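Local atomic coordinates of putative dimetal phosphatase (Danio rerio, PDB entry 2NXF), a protein that probably hydrolyses ADP-ribose and CDP-alcohols such as CDP-choline at a dinuclear metal centre, occupied in this crystal by zinc. Residues A[22-25]-A[26-30]; A[63-66]-A[67-70]; A[78-81]-A[82-86]; A[101-104]-A[105-108]. One frame throughout, in Å; residues are numbered along the deposited sequence. Where two conformers were deposited one is given.

All four contacts are local and belong to the calcineurin-like phosphoesterase fold. Contacts 1 and 4 lie at the surface, whereas contacts 2 and 3 are partly buried. Contact 1 is a hairpin turn held by an asparagine side chain and a salt bridge; contact 2 starts and ends the short helix 65-68 beside a zinc ligand. Contact 3, on helix 72-84, is mostly backbone bonds with apolar side chains turned to the interior, while contact 4 opens helix 104-108 with serines and an apolar pair. Contacts 2 and 4 touch directly, Asn101 ND2 lying 3.0 Å from Asp63 O in a probable hydrogen bond; contacts 1 and 2 come within about 6 Å at their nearest atoms.

Contact 1. Residues A[22-25]-A[26-30]; sequences GENY and LRTRR
Asn24 reaches into the turn formed by the residues that follow it and fastens Thr28 and Arg29. Its CB stands 4.1 Å from Arg29 O, and CG lies between the backbone N and the carbonyl carbon (chi1 63°), which folds the amide back over its own loop. OD1 then takes two backbone N-H groups: Thr28 N, 2.8 Å from Asn24 OD1, arrives in the carbonyl plane on a lone pair, while Arg29 N comes from above that plane. At the other branch, ND2 donates to Thr28 OG1 at 3.1 Å, almost within the amide plane, and also rests against Arg29 CG. Asparagine suits the place because one short amide offers both an acceptor and a donor. The loop is the connection of a small beta hairpin, strand 22-23 with strand 30-31: Asn24 to Arg27 form a type I turn, Arg27 N bonds to Asn24 O, and Asn24 N to Arg29 O at 2.9 Å. Outside the loop, the extended Glu23 places OE2 2.9 Å from Arg27 NE, a salt bridge met near the guanidinium plane, with the carboxylate turned 70° against it. Arg29 leads away to a salt bridge with Asp268.

Contact 2. Residues A[63-66]-A[67-70]; sequences DGHN and RRRD
His65 and Arg68 lie side by side, one helical turn apart, and point the same way. The imidazole CD2 sits over one face of the guanidinium, 3.5 Å from Arg68 NH1, with the two planes 39° apart; NE2 and NH1 are close but not hydrogen-bonded, so this is packing of flat groups. At the ring's ND1 and at the backbone N, Asp63 holds the histidine by two bonds to one oxygen: His65 N lies 2.8 Å from Asp63 OD2, a capping bond at the helix start, and His65 ND1 gives a weak one to the same atom. With an alanine at His65, the guanidinium of Arg68 would probably lose its flat neighbour and Asp63 OD2 its second donor. Asn66, next along, bonds from ND2 to Asp63 O at 2.9 Å, on a lone pair, and to Tyr16 O, while a water links Asn66 OD1 to Arg69 NH1. Past them the helix closes in a Schellman motif with Asp70 at positive phi. Farther out, Asp63 OD1 accepts from Gln15 NE2, and Gln15 is a zinc ligand. With OD2 serving the helix start and OD1 the glutamine, one carboxylate ties helix 65-68 to the metal site, a role to which a short, two-headed acceptor is well suited.

Contact 3. Residues A[78-81]-A[82-86]; sequences TVMA and ELDAC. With EOH (ethanol), chain G.
Leu83 lies along the carbonyl of Val79 one turn back, its CG 3.7 Å from Val79 O, while its own N donates to that oxygen at 3.0 Å. This is the close side of helix 72-84. The branched leucine reaches inward to Leu40 of helix 35-49 and His92 of strand 89-92, and the buried Met80, a selenomethionine, also packs on His92. Its chain, bent at chi2 and chi3, brings CE to 4.0 Å from Asp84 OD1, at the exposed margin of this buried side. There Asp84 N donates to Met80 O at 2.8 Å, and the aspartate's CG, anti to the carbonyl carbon (chi1 -75°), carries the carboxylate back over the same oxygen. Three acceptors are thus gathered there, a crowding that the salt bridge from Asp84 OD1 to Arg111 probably eases.

The other side is looser. The Glu82 N bond to Thr78 O is weak at 3.3 Å, and a water donates both to this carbonyl and to Glu82 OE2. The exposed Ala81 and Ala85 present only methyls, which suit a helix and cost little in water. At the far end an ethanol, probably from the crystallisation liquor, donates to Cys86 O at 2.6 Å. Such a helix, with one apolar side and one wet side, is typical of a beta-alpha-beta crossover; here it lies in the connection between the neighbouring parallel strands 54-57 and 89-92.

Contact 4. Residues A[101-104]-A[105-108]; sequences NFSR and PSLL
Ser106 OG is shared by two partners, Ser103 OG at 3.1 Å and a water at 2.9 Å that also accepts from Ser103 N. The two hydroxyls meet because Ser103 OG sits between its backbone N and carbonyl carbon, a rotation (chi1 68°) that brings it over the first helical turn. Serine is apt at this N-cap position, its short hydroxyl lying 3.2 Å from Ser106 N, an amide of the first turn. Pro105 fits just beyond, since a residue in the first turn needs no N-H for the helix. The backbone ladder then begins: Leu107 N donates to Ser103 O at 2.9 Å, and Leu108 N to Arg104 O at 2.7 Å. On the inner side Leu107 CG touches Phe102 CB at 3.6 Å, and its CD2 approaches Phe102 CD2 obliquely at 3.7 Å, the two side chains crossing at about a right angle. Replacing Leu107 with a serine would probably open a gap beside Phe102 and weaken the packing on Trp94 and Phe99. Arg104 instead leads away from the helix, to the Gly156 carbonyl and a salt bridge with Asp148. An apolar pair joining the residue before the N-cap to the fourth residue after that cap is a hydrophobic staple, and here it fixes the start of helix 104-108 after helix 96-101.

Contact 1. Residues A[22-25]-A[26-30]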
ATOM      1  N   GLY A  22      -9.848 -15.668 -12.082  1.00 27.45           N
ATOM      2  CA  GLY A  22     -10.175 -16.462 -10.908  1.00 29.21           C
ATOM      3  C   GLY A  22     -11.165 -15.738 -10.013  1.00 31.07           C
ATOM      4  O   GLY A  22     -11.890 -14.838 -10.452  1.00 30.33           O
ATOM      5  N   GLU A  23     -11.205 -16.161  -8.757  1.00 33.16           N
ATOM      6  CA  GLU A  23     -12.081 -15.548  -7.766  1.00 35.00           C
ATOM      7  C   GLU A  23     -11.307 -15.384  -6.474  1.00 36.10           C
ATOM      8  O   GLU A  23     -10.192 -15.912  -6.336  1.00 37.02           O
ATOM      9  CB  GLU A  23     -13.312 -16.421  -7.533  1.00 35.25           C
ATOM     10  CG  GLU A  23     -14.298 -16.427  -8.692  1.00 36.85           C
ATOM     11  CD  GLU A  23     -15.379 -17.462  -8.525  1.00 39.02           C
ATOM     12  OE1 GLU A  23     -16.566 -17.081  -8.569  1.00 39.80           O
ATOM     13  OE2 GLU A  23     -15.044 -18.657  -8.345  1.00 41.36           O
ATOM     14  N   ASN A  24     -11.879 -14.643  -5.528  1.00 36.31           N
ATOM     15  CA  ASN A  24     -11.367 -14.664  -4.167  1.00 36.27           C
ATOM     16  C   ASN A  24     -11.845 -15.933  -3.430  1.00 36.25           C
ATOM     17  O   ASN A  24     -12.721 -16.668  -3.927  1.00 36.16           O
ATOM     18  CB  ASN A  24     -11.754 -13.380  -3.418  1.00 36.26           C
ATOM     19  CG  ASN A  24     -13.253 -13.214  -3.258  1.00 35.35           C
ATOM     20  OD1 ASN A  24     -14.053 -14.047  -3.709  1.00 32.19           O
ATOM     21  ND2 ASN A  24     -13.645 -12.124  -2.617  1.00 33.42           N
ATOM     22  N   TYR A  25     -11.268 -16.188  -2.253  1.00 36.26           N
ATOM     23  CA  TYR A  25     -11.618 -17.351  -1.425  1.00 35.92           C
ATOM     24  C   TYR A  25     -13.122 -17.542  -1.223  1.00 35.32           C
ATOM     25  O   TYR A  25     -13.647 -18.640  -1.429  1.00 35.30           O
ATOM     26  CB  TYR A  25     -10.895 -17.277  -0.067  1.00 36.47           C
ATOM     27  CG  TYR A  25     -11.205 -18.399   0.898  1.00 36.46           C
ATOM     28  CD1 TYR A  25     -10.678 -19.680   0.709  1.00 37.04           C
ATOM     29  CD2 TYR A  25     -12.024 -18.182   2.013  1.00 36.64           C
ATOM     30  CE1 TYR A  25     -10.955 -20.712   1.597  1.00 36.66           C
ATOM     31  CE2 TYR A  25     -12.310 -19.212   2.908  1.00 36.60           C
ATOM     32  CZ  TYR A  25     -11.773 -20.475   2.694  1.00 36.83           C
ATOM     33  OH  TYR A  25     -12.044 -21.500   3.573  1.00 36.66           O
ATOM     34  N   LEU A  26     -13.811 -16.478  -0.814  1.00 34.43           N
ATOM     35  CA  LEU A  26     -15.243 -16.558  -0.533  1.00 33.77           C
ATOM     36  C   LEU A  26     -16.101 -16.613  -1.806  1.00 32.35           C
ATOM     37  O   LEU A  26     -17.318 -16.761  -1.719  1.00 32.04           O
ATOM     38  CB  LEU A  26     -15.681 -15.387   0.364  1.00 34.71           C
ATOM     39  CG  LEU A  26     -15.164 -15.334   1.813  1.00 36.26           C
ATOM     40  CD1 LEU A  26     -15.564 -14.018   2.472  1.00 37.71           C
ATOM     41  CD2 LEU A  26     -15.660 -16.514   2.649  1.00 36.43           C
ATOM     42  N   ARG A  27     -15.455 -16.471  -2.971  1.00 30.87           N
ATOM     43  CA  ARG A  27     -16.124 -16.534  -4.285  1.00 29.60           C
ATOM     44  C   ARG A  27     -17.208 -15.461  -4.434  1.00 28.84           C
ATOM     45  O   ARG A  27     -18.319 -15.723  -4.911  1.00 28.45           O
ATOM     46  CB  ARG A  27     -16.667 -17.953  -4.557  1.00 29.14           C
ATOM     47  CG  ARG A  27     -15.554 -18.992  -4.583  1.00 29.36           C
ATOM     48  CD  ARG A  27     -16.028 -20.358  -5.034  1.00 29.80           C
ATOM     49  NE  ARG A  27     -16.474 -20.331  -6.422  1.00 31.45           N
ATOM     50  CZ  ARG A  27     -17.313 -21.209  -6.967  1.00 33.54           C
ATOM     51  NH1 ARG A  27     -17.825 -22.206  -6.247  1.00 32.68           N
ATOM     52  NH2 ARG A  27     -17.651 -21.081  -8.242  1.00 35.55           N
ATOM     53  N   THR A  28     -16.870 -14.253  -3.993  1.00 28.10           N
ATOM     54  CA  THR A  28     -17.783 -13.114  -4.046  1.00 28.04           C
ATOM     55  C   THR A  28     -17.210 -12.019  -4.939  1.00 27.23           C
ATOM     56  O   THR A  28     -17.900 -11.050  -5.254  1.00 27.04           O
ATOM     57  CB  THR A  28     -18.005 -12.498  -2.652  1.00 27.85           C
ATOM     58  OG1 THR A  28     -16.726 -12.163  -2.091  1.00 28.31           O
ATOM     59  CG2 THR A  28     -18.753 -13.468  -1.740  1.00 29.26           C
ATOM     60  N   ARG A  29     -15.945 -12.170  -5.328  1.00 27.25           N
ATOM     61  CA  ARG A  29     -15.281 -11.216  -6.205  1.00 27.47           C
ATOM     62  C   ARG A  29     -14.466 -11.961  -7.251  1.00 27.80           C
ATOM     63  O   ARG A  29     -13.791 -12.938  -6.927  1.00 29.43           O
ATOM     64  CB  ARG A  29     -14.320 -10.324  -5.411  1.00 27.27           C
ATOM     65  CG  ARG A  29     -14.936  -9.577  -4.222  1.00 27.17           C
ATOM     66  CD  ARG A  29     -15.764  -8.378  -4.641  1.00 26.88           C
ATOM     67  NE  ARG A  29     -16.207  -7.623  -3.467  1.00 27.51           N
ATOM     68  CZ  ARG A  29     -17.340  -7.825  -2.797  1.00 28.71           C
ATOM     69  NH1 ARG A  29     -18.217  -8.768  -3.163  1.00 27.11           N
ATOM     70  NH2 ARG A  29     -17.612  -7.066  -1.742  1.00 29.21           N
ATOM     71  N   ARG A  30     -14.507 -11.474  -8.487  1.00 26.89           N
ATOM     72  CA  ARG A  30     -13.734 -12.055  -9.582  1.00 26.56           C
ATOM     73  C   ARG A  30     -12.382 -11.364  -9.645  1.00 26.15           C
ATOM     74  O   ARG A  30     -12.285 -10.162  -9.364  1.00 26.27           O
ATOM     75  CB  ARG A  30     -14.496 -11.868 -10.903  1.00 26.95           C
ATOM     76  CG  ARG A  30     -13.825 -12.472 -12.134  1.00 28.33           C
ATOM     77  CD  ARG A  30     -14.875 -12.810 -13.206  1.00 32.89           C
ATOM     78  NE  ARG A  30     -14.244 -13.149 -14.483  1.00 35.08           N
ATOM     79  CZ  ARG A  30     -14.897 -13.494 -15.589  1.00 36.50           C
ATOM     80  NH1 ARG A  30     -16.232 -13.560 -15.602  1.00 36.55           N
ATOM     81  NH2 ARG A  30     -14.209 -13.775 -16.688  1.00 36.26           N
TER

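Contact 2. Residues A[63-66]-A[67-70]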
ATOM      1  N   ASP A  63       0.592 -11.008  -8.916  1.00 24.79           N
ATOM      2  CA  ASP A  63      -0.079 -11.955  -8.007  1.00 24.51           C
ATOM      3  C   ASP A  63       0.868 -13.049  -7.527  1.00 24.79           C
ATOM      4  O   ASP A  63       1.776 -13.456  -8.256  1.00 23.72           O
ATOM      5  CB  ASP A  63      -1.276 -12.600  -8.705  1.00 24.17           C
ATOM      6  CG  ASP A  63      -2.239 -13.218  -7.721  1.00 25.06           C
ATOM      7  OD1 ASP A  63      -3.037 -12.470  -7.116  1.00 26.53           O
ATOM      8  OD2 ASP A  63      -2.171 -14.435  -7.530  1.00 26.77           O
ATOM      9  N   GLY A  64       0.635 -13.549  -6.313  1.00 24.53           N
ATOM     10  CA  GLY A  64       1.371 -14.701  -5.809  1.00 23.81           C
ATOM     11  C   GLY A  64       1.203 -15.955  -6.666  1.00 24.13           C
ATOM     12  O   GLY A  64       2.037 -16.864  -6.613  1.00 24.82           O
ATOM     13  N   HIS A  65       0.133 -16.022  -7.462  1.00 23.53           N
ATOM     14  CA  HIS A  65      -0.027 -17.152  -8.397  1.00 24.44           C
ATOM     15  C   HIS A  65       1.139 -17.274  -9.370  1.00 23.47           C
ATOM     16  O   HIS A  65       1.397 -18.346  -9.898  1.00 22.94           O
ATOM     17  CB  HIS A  65      -1.331 -17.060  -9.194  1.00 25.05           C
ATOM     18  CG  HIS A  65      -2.522 -17.586  -8.458  1.00 28.85           C
ATOM     19  ND1 HIS A  65      -3.521 -16.769  -7.981  1.00 34.20           N
ATOM     20  CD2 HIS A  65      -2.864 -18.846  -8.096  1.00 31.79           C
ATOM     21  CE1 HIS A  65      -4.444 -17.505  -7.381  1.00 33.10           C
ATOM     22  NE2 HIS A  65      -4.066 -18.768  -7.433  1.00 32.30           N
ATOM     23  N   ASN A  66       1.830 -16.169  -9.627  1.00 23.21           N
ATOM     24  CA  ASN A  66       2.998 -16.228 -10.503  1.00 22.69           C
ATOM     25  C   ASN A  66       4.082 -17.177  -9.963  1.00 23.39           C
ATOM     26  O   ASN A  66       4.712 -17.900 -10.731  1.00 22.78           O
ATOM     27  CB  ASN A  66       3.558 -14.844 -10.747  1.00 22.78           C
ATOM     28  CG  ASN A  66       2.634 -13.997 -11.614  1.00 22.91           C
ATOM     29  OD1 ASN A  66       2.368 -14.343 -12.758  1.00 23.77           O
ATOM     30  ND2 ASN A  66       2.114 -12.905 -11.054  1.00 24.47           N
ATOM     31  N   ARG A  67       4.283 -17.159  -8.648  1.00 23.12           N
ATOM     32  CA  ARG A  67       5.232 -18.074  -7.994  1.00 24.00           C
ATOM     33  C   ARG A  67       4.826 -19.520  -8.271  1.00 23.56           C
ATOM     34  O   ARG A  67       5.657 -20.358  -8.616  1.00 22.38           O
ATOM     35  CB  ARG A  67       5.266 -17.812  -6.475  1.00 24.72           C
ATOM     36  CG  ARG A  67       6.085 -18.830  -5.671  1.00 26.88           C
ATOM     37  CD  ARG A  67       7.433 -18.282  -5.368  1.00 27.56           C
ATOM     38  NE  ARG A  67       8.197 -19.147  -4.476  1.00 26.87           N
ATOM     39  CZ  ARG A  67       9.510 -19.320  -4.572  1.00 26.00           C
ATOM     40  NH1 ARG A  67      10.183 -18.716  -5.545  1.00 25.15           N
ATOM     41  NH2 ARG A  67      10.141 -20.138  -3.730  1.00 26.43           N
ATOM     42  N   ARG A  68       3.536 -19.801  -8.137  1.00 23.84           N
ATOM     43  CA  ARG A  68       3.018 -21.155  -8.331  1.00 25.51           C
ATOM     44  C   ARG A  68       3.143 -21.655  -9.773  1.00 23.63           C
ATOM     45  O   ARG A  68       3.124 -22.852 -10.002  1.00 22.87           O
ATOM     46  CB  ARG A  68       1.565 -21.251  -7.848  1.00 25.98           C
ATOM     47  CG  ARG A  68       1.404 -21.037  -6.334  1.00 29.83           C
ATOM     48  CD  ARG A  68      -0.071 -20.872  -5.940  1.00 30.62           C
ATOM     49  NE  ARG A  68      -0.891 -21.989  -6.403  1.00 41.20           N
ATOM     50  CZ  ARG A  68      -2.205 -22.110  -6.205  1.00 44.02           C
ATOM     51  NH1 ARG A  68      -2.879 -21.179  -5.536  1.00 45.96           N
ATOM     52  NH2 ARG A  68      -2.843 -23.171  -6.681  1.00 45.88           N
ATOM     53  N   ARG A  69       3.242 -20.731 -10.737  1.00 22.73           N
ATOM     54  CA  ARG A  69       3.541 -21.123 -12.126  1.00 24.61           C
ATOM     55  C   ARG A  69       4.970 -20.837 -12.554  1.00 22.82           C
ATOM     56  O   ARG A  69       5.285 -20.956 -13.741  1.00 22.97           O
ATOM     57  CB  ARG A  69       2.534 -20.535 -13.144  1.00 23.65           C
ATOM     58  CG  ARG A  69       2.541 -19.035 -13.227  1.00 25.20           C
ATOM     59  CD  ARG A  69       1.409 -18.546 -14.126  1.00 28.77           C
ATOM     60  NE  ARG A  69       1.416 -19.249 -15.408  1.00 29.98           N
ATOM     61  CZ  ARG A  69       1.971 -18.785 -16.529  1.00 31.86           C
ATOM     62  NH1 ARG A  69       2.544 -17.587 -16.551  1.00 30.08           N
ATOM     63  NH2 ARG A  69       1.938 -19.523 -17.637  1.00 30.11           N
ATOM     64  N   ASP A  70       5.817 -20.487 -11.585  1.00 22.24           N
ATOM     65  CA  ASP A  70       7.233 -20.228 -11.808  1.00 22.64           C
ATOM     66  C   ASP A  70       7.453 -19.135 -12.855  1.00 22.78           C
ATOM     67  O   ASP A  70       8.327 -19.270 -13.730  1.00 23.32           O
ATOM     68  CB  ASP A  70       7.975 -21.518 -12.186  1.00 22.25           C
ATOM     69  CG  ASP A  70       9.490 -21.397 -12.018  1.00 22.19           C
ATOM     70  OD1 ASP A  70       9.958 -20.634 -11.123  1.00 22.80           O
ATOM     71  OD2 ASP A  70      10.196 -22.067 -12.785  1.00 22.73           O
TER
HETATM   72  O   HOH W   1       2.306 -15.038 -15.315  1.00 18.75           O

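Contact 3. Residues A[78-81]-A[82-86]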
ATOM      1  N   THR A  78       6.633  -7.651 -17.074  1.00 26.22           N
ATOM      2  CA  THR A  78       5.464  -7.189 -17.800  1.00 26.64           C
ATOM      3  C   THR A  78       4.923  -5.880 -17.230  1.00 26.68           C
ATOM      4  O   THR A  78       4.699  -4.920 -17.979  1.00 26.42           O
ATOM      5  CB  THR A  78       4.368  -8.277 -17.854  1.00 27.11           C
ATOM      6  OG1 THR A  78       4.854  -9.360 -18.664  1.00 27.13           O
ATOM      7  CG2 THR A  78       3.081  -7.716 -18.494  1.00 27.56           C
ATOM      8  N   VAL A  79       4.728  -5.841 -15.916  1.00 25.92           N
ATOM      9  CA  VAL A  79       4.179  -4.648 -15.288  1.00 26.47           C
ATOM     10  C   VAL A  79       5.179  -3.500 -15.256  1.00 26.76           C
ATOM     11  O   VAL A  79       4.782  -2.332 -15.372  1.00 26.61           O
ATOM     12  CB  VAL A  79       3.594  -4.911 -13.860  1.00 26.59           C
ATOM     13  CG1 VAL A  79       2.413  -5.888 -13.941  1.00 28.59           C
ATOM     14  CG2 VAL A  79       4.659  -5.401 -12.885  1.00 26.57           C
HETATM   15  N   MSE A  80       6.469  -3.822 -15.115  1.00 26.64           N
HETATM   16  CA  MSE A  80       7.514  -2.786 -15.137  1.00 27.03           C
HETATM   17  C   MSE A  80       7.581  -2.122 -16.508  1.00 26.91           C
HETATM   18  O   MSE A  80       7.761  -0.903 -16.596  1.00 26.79           O
HETATM   19  CB  MSE A  80       8.898  -3.334 -14.732  1.00 27.52           C
HETATM   20  CG  MSE A  80       9.020  -3.747 -13.254  1.00 28.22           C
HETATM   21 SE   MSE A  80       8.511  -2.345 -11.933  1.00 32.31          SE
HETATM   22  CE  MSE A  80       9.338  -0.888 -12.683  1.00 32.49           C
ATOM     23  N   ALA A  81       7.415  -2.913 -17.577  1.00 26.13           N
ATOM     24  CA  ALA A  81       7.401  -2.368 -18.933  1.00 26.21           C
ATOM     25  C   ALA A  81       6.249  -1.382 -19.130  1.00 26.35           C
ATOM     26  O   ALA A  81       6.420  -0.362 -19.810  1.00 25.66           O
ATOM     27  CB  ALA A  81       7.339  -3.482 -19.961  1.00 26.17           C
ATOM     28  N   GLU A  82       5.082  -1.676 -18.553  1.00 25.80           N
ATOM     29  CA  GLU A  82       3.948  -0.740 -18.637  1.00 26.61           C
ATOM     30  C   GLU A  82       4.233   0.540 -17.869  1.00 26.53           C
ATOM     31  O   GLU A  82       3.970   1.630 -18.371  1.00 26.66           O
ATOM     32  CB  GLU A  82       2.634  -1.363 -18.146  1.00 27.18           C
ATOM     33  CG  GLU A  82       2.209  -2.620 -18.935  1.00 28.29           C
ATOM     34  CD  GLU A  82       1.904  -2.349 -20.394  1.00 32.06           C
ATOM     35  OE1 GLU A  82       1.604  -1.187 -20.756  1.00 30.68           O
ATOM     36  OE2 GLU A  82       1.974  -3.313 -21.196  1.00 33.82           O
ATOM     37  N   LEU A  83       4.787   0.406 -16.668  1.00 26.79           N
ATOM     38  CA  LEU A  83       5.097   1.581 -15.841  1.00 27.42           C
ATOM     39  C   LEU A  83       6.229   2.434 -16.399  1.00 28.60           C
ATOM     40  O   LEU A  83       6.191   3.664 -16.298  1.00 28.28           O
ATOM     41  CB  LEU A  83       5.381   1.179 -14.394  1.00 27.94           C
ATOM     42  CG  LEU A  83       4.128   0.882 -13.578  1.00 26.97           C
ATOM     43  CD1 LEU A  83       4.523   0.162 -12.291  1.00 30.21           C
ATOM     44  CD2 LEU A  83       3.317   2.143 -13.237  1.00 28.29           C
ATOM     45  N   ASP A  84       7.229   1.800 -17.008  1.00 28.58           N
ATOM     46  CA  ASP A  84       8.364   2.549 -17.574  1.00 28.99           C
ATOM     47  C   ASP A  84       7.943   3.519 -18.679  1.00 29.26           C
ATOM     48  O   ASP A  84       8.602   4.540 -18.900  1.00 29.58           O
ATOM     49  CB  ASP A  84       9.428   1.592 -18.108  1.00 29.49           C
ATOM     50  CG  ASP A  84      10.244   0.950 -17.009  1.00 29.61           C
ATOM     51  OD1 ASP A  84      10.216   1.427 -15.855  1.00 33.37           O
ATOM     52  OD2 ASP A  84      10.919  -0.057 -17.300  1.00 32.91           O
ATOM     53  N   ALA A  85       6.857   3.184 -19.375  1.00 29.01           N
ATOM     54  CA  ALA A  85       6.309   4.020 -20.444  1.00 29.92           C
ATOM     55  C   ALA A  85       5.848   5.392 -19.944  1.00 30.39           C
ATOM     56  O   ALA A  85       5.691   6.312 -20.747  1.00 30.41           O
ATOM     57  CB  ALA A  85       5.161   3.291 -21.143  1.00 29.75           C
ATOM     58  N   CYS A  86       5.635   5.529 -18.629  1.00 30.89           N
ATOM     59  CA  CYS A  86       5.184   6.800 -18.051  0.50 31.09           C
ATOM     60  C   CYS A  86       6.297   7.848 -17.988  1.00 31.34           C
ATOM     61  O   CYS A  86       6.022   9.048 -17.888  1.00 31.48           O
ATOM     62  CB  CYS A  86       4.586   6.590 -16.659  0.50 31.14           C
ATOM     63  SG  CYS A  86       3.315   7.807 -16.217  0.50 30.96           S
TER
HETATM   64  C1  EOH G 502       4.636  11.945 -17.214  1.00 38.55           C
HETATM   65  C2  EOH G 502       5.146  13.369 -16.982  1.00 37.15           C
HETATM   66  O   EOH G 502       5.097  11.421 -18.449  1.00 39.11           O
HETATM   67  O   HOH W   2       4.002  -5.102 -20.682  1.00 26.15           O

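Contact 4. Residues A[101-104]-A[105-108]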
ATOM      1  N   ASN A 101       5.967 -13.769  -3.858  1.00 24.53           N
ATOM      2  CA  ASN A 101       6.838 -13.995  -5.020  1.00 24.35           C
ATOM      3  C   ASN A 101       8.329 -13.939  -4.734  1.00 24.79           C
ATOM      4  O   ASN A 101       9.088 -14.674  -5.352  1.00 24.51           O
ATOM      5  CB  ASN A 101       6.531 -12.966  -6.117  1.00 24.43           C
ATOM      6  CG  ASN A 101       5.267 -13.299  -6.890  1.00 23.90           C
ATOM      7  OD1 ASN A 101       5.280 -14.185  -7.743  1.00 23.60           O
ATOM      8  ND2 ASN A 101       4.163 -12.620  -6.566  1.00 23.89           N
ATOM      9  N   PHE A 102       8.744 -13.023  -3.856  1.00 24.53           N
ATOM     10  CA  PHE A 102      10.166 -12.689  -3.685  1.00 24.90           C
ATOM     11  C   PHE A 102      10.558 -12.569  -2.225  1.00 24.70           C
ATOM     12  O   PHE A 102       9.763 -12.119  -1.381  1.00 24.89           O
ATOM     13  CB  PHE A 102      10.492 -11.343  -4.366  1.00 24.84           C
ATOM     14  CG  PHE A 102      10.068 -11.261  -5.812  1.00 26.21           C
ATOM     15  CD1 PHE A 102      10.680 -12.055  -6.778  1.00 26.59           C
ATOM     16  CD2 PHE A 102       9.075 -10.361  -6.202  1.00 27.78           C
ATOM     17  CE1 PHE A 102      10.282 -11.982  -8.138  1.00 26.57           C
ATOM     18  CE2 PHE A 102       8.665 -10.272  -7.550  1.00 28.57           C
ATOM     19  CZ  PHE A 102       9.283 -11.071  -8.513  1.00 26.48           C
ATOM     20  N   SER A 103      11.810 -12.919  -1.939  1.00 24.31           N
ATOM     21  CA  SER A 103      12.415 -12.654  -0.628  1.00 24.48           C
ATOM     22  C   SER A 103      12.748 -11.166  -0.519  1.00 24.52           C
ATOM     23  O   SER A 103      12.738 -10.454  -1.532  1.00 24.13           O
ATOM     24  CB  SER A 103      13.694 -13.473  -0.487  1.00 24.53           C
ATOM     25  OG  SER A 103      14.684 -12.989  -1.394  1.00 24.01           O
ATOM     26  N   ARG A 104      13.046 -10.681   0.691  1.00 24.91           N
ATOM     27  CA  ARG A 104      13.476  -9.274   0.846  1.00 25.09           C
ATOM     28  C   ARG A 104      14.765  -8.949   0.090  1.00 25.15           C
ATOM     29  O   ARG A 104      14.825  -7.916  -0.573  1.00 25.36           O
ATOM     30  CB  ARG A 104      13.611  -8.850   2.318  1.00 25.62           C
ATOM     31  CG  ARG A 104      12.364  -8.262   2.883  1.00 25.87           C
ATOM     32  CD  ARG A 104      12.434  -8.106   4.388  1.00 23.91           C
ATOM     33  NE  ARG A 104      11.088  -7.845   4.887  1.00 24.01           N
ATOM     34  CZ  ARG A 104      10.515  -6.644   4.935  1.00 24.10           C
ATOM     35  NH1 ARG A 104       9.286  -6.523   5.421  1.00 22.52           N
ATOM     36  NH2 ARG A 104      11.165  -5.556   4.530  1.00 23.36           N
ATOM     37  N   PRO A 105      15.804  -9.811   0.191  1.00 25.26           N
ATOM     38  CA  PRO A 105      17.002  -9.519  -0.606  1.00 25.49           C
ATOM     39  C   PRO A 105      16.707  -9.428  -2.107  1.00 25.69           C
ATOM     40  O   PRO A 105      17.263  -8.548  -2.785  1.00 26.11           O
ATOM     41  CB  PRO A 105      17.914 -10.714  -0.309  1.00 25.82           C
ATOM     42  CG  PRO A 105      17.509 -11.158   1.043  1.00 25.44           C
ATOM     43  CD  PRO A 105      16.007 -11.011   1.030  1.00 25.29           C
ATOM     44  N   SER A 106      15.844 -10.313  -2.614  1.00 24.72           N
ATOM     45  CA  SER A 106      15.391 -10.231  -4.005  1.00 25.27           C
ATOM     46  C   SER A 106      14.670  -8.928  -4.303  1.00 25.28           C
ATOM     47  O   SER A 106      14.931  -8.270  -5.312  1.00 25.70           O
ATOM     48  CB  SER A 106      14.506 -11.423  -4.374  1.00 24.63           C
ATOM     49  OG  SER A 106      15.318 -12.602  -4.395  1.00 27.53           O
ATOM     50  N   LEU A 107      13.748  -8.554  -3.431  1.00 25.14           N
ATOM     51  CA  LEU A 107      13.027  -7.307  -3.616  1.00 24.84           C
ATOM     52  C   LEU A 107      13.985  -6.105  -3.572  1.00 25.25           C
ATOM     53  O   LEU A 107      13.874  -5.190  -4.395  1.00 25.46           O
ATOM     54  CB  LEU A 107      11.919  -7.174  -2.569  1.00 24.98           C
ATOM     55  CG  LEU A 107      10.716  -8.076  -2.848  1.00 25.19           C
ATOM     56  CD1 LEU A 107       9.911  -8.249  -1.573  1.00 25.21           C
ATOM     57  CD2 LEU A 107       9.866  -7.472  -3.976  1.00 27.20           C
ATOM     58  N   LEU A 108      14.940  -6.125  -2.647  1.00 26.02           N
ATOM     59  CA  LEU A 108      15.880  -5.013  -2.550  1.00 27.31           C
ATOM     60  C   LEU A 108      16.731  -4.836  -3.813  1.00 27.63           C
ATOM     61  O   LEU A 108      17.062  -3.700  -4.184  1.00 27.75           O
ATOM     62  CB  LEU A 108      16.741  -5.135  -1.300  1.00 27.58           C
ATOM     63  CG  LEU A 108      17.188  -3.806  -0.688  1.00 31.35           C
ATOM     64  CD1 LEU A 108      16.003  -3.045  -0.099  1.00 30.23           C
ATOM     65  CD2 LEU A 108      18.235  -4.074   0.365  1.00 33.34           C
TER
HETATM   66  O   HOH W   3      13.242 -14.571  -4.096  1.00 24.90           O